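Local coordinates for PhnH (PDB 6JJT), which catalyses the enantioselective hydroalkoxylation that turns a phenalenone precursor carrying a methylbutenyl group into (2'R)-atrovenetin, within the pathway leading to herqueinone, at residues Gly58-Pro63 with Gly67-Gly72; Glu27-Ala32 with Val113-Ser118; Pro109-Leu114 with Leu143-Ile148. All coordinates share one frame; numbering follows the deposited sequence.

Contact 1 (Gly58-Pro63 with Gly67-Gly72)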
# COMPACT_ATOMS: atom_id res chain seq x y z
N GLY D 58 6.84 14.58 -18.12
CA GLY D 58 5.49 14.91 -18.55
C GLY D 58 5.17 16.35 -18.26
O GLY D 58 5.85 16.98 -17.46
N ILE D 59 4.14 16.85 -18.96
CA ILE D 59 3.67 18.23 -18.89
C ILE D 59 2.32 18.25 -18.18
O ILE D 59 1.41 17.52 -18.55
CB ILE D 59 3.58 18.86 -20.30
CG1 ILE D 59 4.94 18.81 -21.03
CG2 ILE D 59 2.99 20.26 -20.23
CD1 ILE D 59 6.10 19.42 -20.27
N ILE D 60 2.24 19.09 -17.15
CA ILE D 60 1.03 19.26 -16.38
C ILE D 60 0.49 20.64 -16.75
O ILE D 60 1.26 21.61 -16.70
CB ILE D 60 1.40 19.19 -14.88
CG1 ILE D 60 2.03 17.84 -14.47
CG2 ILE D 60 0.23 19.59 -14.00
CD1 ILE D 60 1.14 16.66 -14.72
N ALA D 61 -0.80 20.72 -17.10
CA ALA D 61 -1.36 22.01 -17.48
C ALA D 61 -2.76 22.13 -16.92
O ALA D 61 -3.34 21.17 -16.45
CB ALA D 61 -1.35 22.14 -18.99
N GLY D 62 -3.32 23.32 -17.05
CA GLY D 62 -4.68 23.57 -16.62
C GLY D 62 -4.77 24.85 -15.79
O GLY D 62 -3.77 25.52 -15.58
N PRO D 63 -5.98 25.21 -15.32
CA PRO D 63 -6.22 26.52 -14.69
C PRO D 63 -5.71 26.71 -13.27
O PRO D 63 -5.75 27.82 -12.75
CB PRO D 63 -7.76 26.62 -14.73
CG PRO D 63 -8.27 25.19 -14.77
CD PRO D 63 -7.21 24.42 -15.52
N GLY D 67 3.14 22.56 -14.67
CA GLY D 67 4.49 22.15 -14.35
C GLY D 67 4.93 20.90 -15.10
O GLY D 67 4.49 20.64 -16.22
N THR D 68 5.83 20.15 -14.44
CA THR D 68 6.31 18.95 -15.10
C THR D 68 6.33 17.81 -14.09
O THR D 68 6.35 18.03 -12.88
CB THR D 68 7.71 19.18 -15.70
OG1 THR D 68 8.58 19.43 -14.61
CG2 THR D 68 7.77 20.38 -16.64
N VAL D 69 6.40 16.61 -14.63
CA VAL D 69 6.54 15.43 -13.80
C VAL D 69 8.03 15.14 -13.73
O VAL D 69 8.70 14.95 -14.75
CB VAL D 69 5.77 14.25 -14.44
CG1 VAL D 69 6.10 12.93 -13.75
CG2 VAL D 69 4.27 14.47 -14.49
N ILE D 70 8.55 15.07 -12.51
CA ILE D 70 9.95 14.79 -12.20
C ILE D 70 10.28 13.31 -12.38
O ILE D 70 11.38 12.94 -12.80
CB ILE D 70 10.26 15.24 -10.76
CG1 ILE D 70 10.13 16.76 -10.61
CG2 ILE D 70 11.60 14.73 -10.25
CD1 ILE D 70 11.03 17.57 -11.53
N GLY D 71 9.33 12.45 -12.00
CA GLY D 71 9.60 11.03 -12.04
C GLY D 71 8.53 10.30 -11.25
O GLY D 71 7.77 10.92 -10.52
N GLY D 72 8.46 9.00 -11.45
CA GLY D 72 7.62 8.14 -10.61
C GLY D 72 7.58 6.76 -11.22
O GLY D 72 8.34 6.47 -12.15

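Contact 2 (Glu27-Ala32 with Val113-Ser118)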
# COMPACT_ATOMS: atom_id res chain seq x y z
N GLU D 27 -15.35 19.55 -11.59
CA GLU D 27 -14.71 20.74 -12.13
C GLU D 27 -13.39 20.33 -12.76
O GLU D 27 -12.66 19.53 -12.18
CB GLU D 27 -14.45 21.76 -11.02
CG GLU D 27 -15.64 22.66 -10.68
CD GLU D 27 -16.43 23.19 -11.86
OE1 GLU D 27 -15.82 23.80 -12.79
OE2 GLU D 27 -17.67 22.99 -11.88
N PHE D 28 -13.07 20.83 -13.94
CA PHE D 28 -11.81 20.45 -14.59
C PHE D 28 -10.63 20.90 -13.75
O PHE D 28 -10.58 22.00 -13.20
CB PHE D 28 -11.74 21.10 -15.99
CG PHE D 28 -10.45 20.73 -16.69
CD1 PHE D 28 -10.14 19.42 -17.03
CD2 PHE D 28 -9.50 21.71 -16.93
CE1 PHE D 28 -8.94 19.11 -17.66
CE2 PHE D 28 -8.28 21.40 -17.53
CZ PHE D 28 -8.00 20.10 -17.88
N LEU D 29 -9.71 19.95 -13.50
CA LEU D 29 -8.60 20.23 -12.59
C LEU D 29 -7.27 20.39 -13.34
O LEU D 29 -6.58 21.36 -13.05
CB LEU D 29 -8.49 19.10 -11.55
CG LEU D 29 -7.49 19.31 -10.41
CD1 LEU D 29 -7.78 20.53 -9.56
CD2 LEU D 29 -7.35 18.04 -9.56
N PHE D 30 -6.89 19.40 -14.17
CA PHE D 30 -5.58 19.47 -14.84
C PHE D 30 -5.54 18.43 -15.91
O PHE D 30 -6.30 17.48 -15.89
CB PHE D 30 -4.37 19.29 -13.90
CG PHE D 30 -4.08 17.90 -13.36
CD1 PHE D 30 -4.90 17.32 -12.39
CD2 PHE D 30 -2.95 17.20 -13.79
CE1 PHE D 30 -4.60 16.05 -11.88
CE2 PHE D 30 -2.63 15.95 -13.24
CZ PHE D 30 -3.47 15.37 -12.29
N SER D 31 -4.58 18.60 -16.86
CA SER D 31 -4.23 17.55 -17.79
C SER D 31 -2.77 17.16 -17.54
O SER D 31 -1.96 17.93 -17.01
CB SER D 31 -4.41 18.01 -19.21
OG SER D 31 -3.49 19.06 -19.43
N ALA D 32 -2.47 15.94 -17.98
CA ALA D 32 -1.12 15.42 -17.88
C ALA D 32 -0.80 14.77 -19.22
O ALA D 32 -1.62 14.00 -19.75
CB ALA D 32 -0.99 14.41 -16.76
N VAL D 113 -7.22 9.90 -8.19
CA VAL D 113 -6.01 10.61 -7.84
C VAL D 113 -6.19 11.27 -6.49
O VAL D 113 -7.25 11.85 -6.19
CB VAL D 113 -5.74 11.73 -8.87
CG1 VAL D 113 -4.37 12.33 -8.66
CG2 VAL D 113 -5.87 11.22 -10.29
N LEU D 114 -5.13 11.23 -5.70
CA LEU D 114 -4.96 11.95 -4.46
C LEU D 114 -3.64 12.73 -4.54
O LEU D 114 -2.76 12.36 -5.35
CB LEU D 114 -4.95 11.00 -3.26
CG LEU D 114 -6.28 10.30 -2.99
CD1 LEU D 114 -6.05 9.10 -2.08
CD2 LEU D 114 -7.33 11.24 -2.40
N PHE D 115 -3.48 13.74 -3.69
CA PHE D 115 -2.35 14.66 -3.73
C PHE D 115 -1.81 14.93 -2.34
O PHE D 115 -2.55 14.91 -1.35
CB PHE D 115 -2.80 16.05 -4.25
CG PHE D 115 -3.45 16.01 -5.62
CD1 PHE D 115 -2.66 16.04 -6.78
CD2 PHE D 115 -4.82 15.86 -5.75
CE1 PHE D 115 -3.27 16.00 -8.04
CE2 PHE D 115 -5.41 15.77 -6.99
CZ PHE D 115 -4.64 15.84 -8.14
N ASP D 116 -0.49 15.16 -2.26
CA ASP D 116 0.13 15.56 -1.02
C ASP D 116 1.16 16.65 -1.30
O ASP D 116 2.12 16.43 -2.05
CB ASP D 116 0.80 14.37 -0.34
CG ASP D 116 1.11 14.58 1.13
OD1 ASP D 116 1.54 15.68 1.50
OD2 ASP D 116 0.92 13.64 1.89
N THR D 117 0.96 17.79 -0.66
CA THR D 117 1.95 18.87 -0.71
C THR D 117 1.85 19.69 0.56
O THR D 117 0.73 19.95 1.03
CB THR D 117 1.77 19.72 -1.98
OG1 THR D 117 2.84 20.66 -1.95
CG2 THR D 117 0.48 20.49 -2.05
N SER D 118 2.97 20.20 1.06
CA SER D 118 2.93 21.20 2.13
C SER D 118 3.04 22.63 1.60
O SER D 118 3.05 23.56 2.42
CB SER D 118 3.97 20.95 3.19
OG SER D 118 5.25 20.81 2.61

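Contact 3 (Pro109-Leu114 with Leu143-Ile148)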
# COMPACT_ATOMS: atom_id res chain seq x y z
N PRO D 109 -9.44 2.23 -18.12
CA PRO D 109 -8.74 3.50 -18.23
C PRO D 109 -9.17 4.61 -17.28
O PRO D 109 -8.86 5.77 -17.54
CB PRO D 109 -9.15 3.93 -19.66
CG PRO D 109 -10.57 3.44 -19.79
CD PRO D 109 -10.55 2.11 -19.08
N TYR D 110 -9.86 4.26 -16.19
CA TYR D 110 -10.34 5.24 -15.23
C TYR D 110 -9.37 5.38 -14.04
O TYR D 110 -9.04 4.34 -13.39
CB TYR D 110 -11.69 4.76 -14.70
CG TYR D 110 -12.67 4.39 -15.81
CD1 TYR D 110 -12.81 5.20 -16.96
CD2 TYR D 110 -13.43 3.23 -15.76
CE1 TYR D 110 -13.68 4.86 -18.00
CE2 TYR D 110 -14.28 2.88 -16.79
CZ TYR D 110 -14.42 3.69 -17.89
OH TYR D 110 -15.30 3.33 -18.89
N VAL D 111 -8.98 6.60 -13.74
CA VAL D 111 -7.88 6.87 -12.82
C VAL D 111 -8.36 7.76 -11.68
O VAL D 111 -8.81 8.87 -11.90
CB VAL D 111 -6.70 7.54 -13.55
CG1 VAL D 111 -5.52 7.72 -12.59
CG2 VAL D 111 -6.30 6.73 -14.78
N ALA D 112 -8.19 7.29 -10.44
CA ALA D 112 -8.48 8.12 -9.28
C ALA D 112 -7.18 8.71 -8.76
O ALA D 112 -6.15 7.99 -8.80
CB ALA D 112 -9.10 7.25 -8.19
N VAL D 113 -7.22 9.90 -8.19
CA VAL D 113 -6.01 10.61 -7.84
C VAL D 113 -6.19 11.27 -6.49
O VAL D 113 -7.25 11.85 -6.19
CB VAL D 113 -5.74 11.73 -8.87
CG1 VAL D 113 -4.37 12.33 -8.66
CG2 VAL D 113 -5.87 11.22 -10.29
N LEU D 114 -5.13 11.23 -5.70
CA LEU D 114 -4.96 11.95 -4.46
C LEU D 114 -3.64 12.73 -4.54
O LEU D 114 -2.76 12.36 -5.35
CB LEU D 114 -4.95 11.00 -3.26
CG LEU D 114 -6.28 10.30 -2.99
CD1 LEU D 114 -6.05 9.10 -2.08
CD2 LEU D 114 -7.33 11.24 -2.40
N LEU D 143 -4.06 12.57 -20.41
CA LEU D 143 -5.26 12.41 -19.60
C LEU D 143 -5.77 13.75 -19.10
O LEU D 143 -5.02 14.68 -18.87
CB LEU D 143 -4.97 11.51 -18.39
CG LEU D 143 -4.51 10.09 -18.72
CD1 LEU D 143 -2.98 9.98 -18.65
CD2 LEU D 143 -5.16 9.14 -17.70
N GLU D 144 -7.08 13.80 -18.96
CA GLU D 144 -7.75 14.94 -18.37
C GLU D 144 -8.36 14.52 -17.03
O GLU D 144 -9.03 13.49 -17.01
CB GLU D 144 -8.86 15.43 -19.32
CG GLU D 144 -8.29 16.20 -20.50
CD GLU D 144 -9.28 16.40 -21.63
OE1 GLU D 144 -10.34 15.80 -21.62
OE2 GLU D 144 -8.93 17.18 -22.52
N TYR D 145 -8.21 15.38 -16.07
CA TYR D 145 -8.64 15.08 -14.70
C TYR D 145 -9.60 16.13 -14.16
O TYR D 145 -9.43 17.34 -14.39
CB TYR D 145 -7.43 15.02 -13.76
CG TYR D 145 -6.40 13.96 -14.06
CD1 TYR D 145 -5.38 14.23 -14.94
CD2 TYR D 145 -6.44 12.70 -13.44
CE1 TYR D 145 -4.39 13.29 -15.22
CE2 TYR D 145 -5.46 11.74 -13.73
CZ TYR D 145 -4.44 12.05 -14.62
OH TYR D 145 -3.42 11.15 -14.88
N TRP D 146 -10.54 15.66 -13.31
CA TRP D 146 -11.62 16.42 -12.71
C TRP D 146 -11.56 16.34 -11.19
O TRP D 146 -11.39 15.24 -10.65
CB TRP D 146 -12.96 15.85 -13.22
CG TRP D 146 -13.05 16.00 -14.70
CD1 TRP D 146 -12.49 15.17 -15.64
CD2 TRP D 146 -13.69 17.06 -15.42
NE1 TRP D 146 -12.75 15.65 -16.90
CE2 TRP D 146 -13.47 16.82 -16.79
CE3 TRP D 146 -14.42 18.18 -15.02
CZ2 TRP D 146 -14.00 17.64 -17.79
CZ3 TRP D 146 -14.93 19.01 -16.00
CH2 TRP D 146 -14.70 18.74 -17.35
N GLN D 147 -11.79 17.45 -10.49
CA GLN D 147 -12.03 17.50 -9.06
C GLN D 147 -13.47 17.09 -8.78
O GLN D 147 -14.40 17.58 -9.44
CB GLN D 147 -11.80 18.93 -8.55
CG GLN D 147 -12.08 19.24 -7.09
CD GLN D 147 -11.55 20.60 -6.71
OE1 GLN D 147 -11.06 21.32 -7.57
NE2 GLN D 147 -11.65 21.00 -5.45
N ILE D 148 -13.66 16.13 -7.86
CA ILE D 148 -14.99 15.62 -7.53
C ILE D 148 -15.28 16.06 -6.12
O ILE D 148 -14.53 15.69 -5.23
CB ILE D 148 -15.06 14.09 -7.59
CG1 ILE D 148 -14.57 13.56 -8.93
CG2 ILE D 148 -16.49 13.60 -7.34
CD1 ILE D 148 -14.53 12.06 -9.00

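Contact 1 (Gly58-Pro63 with Gly67-Gly72)
Gly58 to Ile60 run antiparallel to Gly67 to Val69, forming the last rungs of the beta hairpin built from strands 48-61 and 67-79. Three backbone hydrogen bonds tie the two edges together. Ile60 and Gly67 form a hydrogen-bonded pair, each giving its N-H to the other's carbonyl; the bond from Ile60 N to Gly67 O measures 2.9 Å and is nearly straight. The third bond runs from Val69 N to Gly58 O, also at 2.9 Å, and the same oxygen has Thr68 CA 3.1 Å away in a CA-H...O contact. At the phi of Gly58 (155°) a CB would be forced against the carbonyl O of the preceding residue, and it would also come tight against Val69 CG2.

The close-packed side belongs to Ile60 and Val69, both buried. Their side chains meet at about a right angle, with Ile60 CD1 3.8 Å from Val69 CG2. With chi1 at -61°, Ile60 CG1 lies anti to the carbonyl carbon, and it too comes up against Val69 CG2. Ala32 and Ile92 from the neighbouring strands pack on Ile60, while Leu34 and Tyr90 pack on Val69. Ile59 and Thr68, a non-hydrogen-bonded pair, occupy the other face. Here the packing is looser: Ile59 is exposed, and a single methyl contact, Ile59 CD1 to Thr68 CG2 at 4.1 Å, joins the side chains. The chemistry implies that backbone hydrogen bonding sets the register of this hairpin end, while one aliphatic pair roots it in the hydrophobic side of the sheet.

Contact 2 (Glu27-Ala32 with Val113-Ser118)
Leu29 and Val113 mark the closest approach of the two backbones, yet their CA atoms are still 11.0 Å apart; on the first strand Leu29 and Phe30 form a classic beta bulge, two residues set against the single Tyr145 of the adjoining strand. Side chains alone bridge the gap, and Phe115 spans much of it, its ring reaching in from the opposite direction to Leu29 and Phe30. The far end of the ring does the touching. Phe115 CZ lies 3.8 Å from Leu29 CD2, with CE2 of the same ring almost as near to that methyl. Phe30 CE1 comes to 3.7 Å from Phe115 CZ and lies in the plane of the Phe115 ring, at its edge. The two rings meet obliquely, their planes turned by 68° and their centroids 6.0 Å apart. Phe30 reaches this place with CG between its backbone N and carbonyl carbon (chi1 73°); its ring also stacks with Tyr145. Ile100, Val102 and Ala130 add further packing around Phe115.

All three residues are buried, and no hydrogen bond passes between the segments. The contact is therefore purely apolar, side-chain packing in the barrel interior with nothing polar between the segments.

Contact 3 (Pro109-Leu114 with Leu143-Ile148)
Val111 and Val113 meet Leu143 and Tyr145 in a buried, wholly apolar contact inside the beta barrel, between strands that are not direct neighbours in the sheet. Strand 129-133 lies between them in the strand order, and the short segments 110-114 and 143-148 approach to 8.6 Å with their directions 55° apart. No hydrogen bond joins the two; the side chains bring them together.

Tyr145 carries the larger share. Two carbons along one side of its ring, CD2 and CE2, receive the CG2 methyl of Val113: CG2 is 3.5 Å from Tyr145 CE2, close packing for two carbon atoms, and approaches the ring obliquely. Val111 meets the same ring more loosely and in another way, its CG1 lying 4.2 Å from Tyr145 CE2 at the edge, near the ring plane. Val113 can offer CG2 here because chi1 of -171° sets that methyl anti to its carbonyl carbon, with CG1 anti to the backbone N. The other branch of Val111 turns to Leu143, where CG2 stands 4.0 Å from Leu143 CD2 and the two side chains cross at about a right angle. Val111 thus divides its two methyls between one aliphatic and one aromatic partner.

The Tyr145 hydroxyl makes a weak hydrogen bond to Glu104 of strand 99-107, which gives the polar end of this buried ring a partner. Backbone bonds from Val111 to Gly132 and from Val113 to Ala130 join 110-116 to strand 129-133, while Leu143 pairs with Ala32, on which the Tyr145 side chain also packs. Strand 110-116 thus lies between 99-107 and 129-133, and strand 142-148 between 129-133 and 26-44, where the barrel closes.

Overall arrangement
All three contacts belong to one closed antiparallel barrel: adjacent strands in contact 1, strands with one between them in contact 3, and, across the closure, strands with two between them (129-133 and 142-148) in contact 2. Contacts 2 and 3 have centres about 8 Å apart and share strand 110-116; Leu29 N lies 2.8 Å from Tyr145 O, a probable hydrogen bond. Contact 1 meets contact 2 across adjacent strands, with Ala61 O 2.9 Å from Ser31 N, also a probable hydrogen bond, but does not reach contact 3, their nearest atoms lying about 6 Å apart. A bound di(hydroxyethyl)ether is about 13 Å from the side chain of Val69. Contacts 2 and 3 both reach the third subunit.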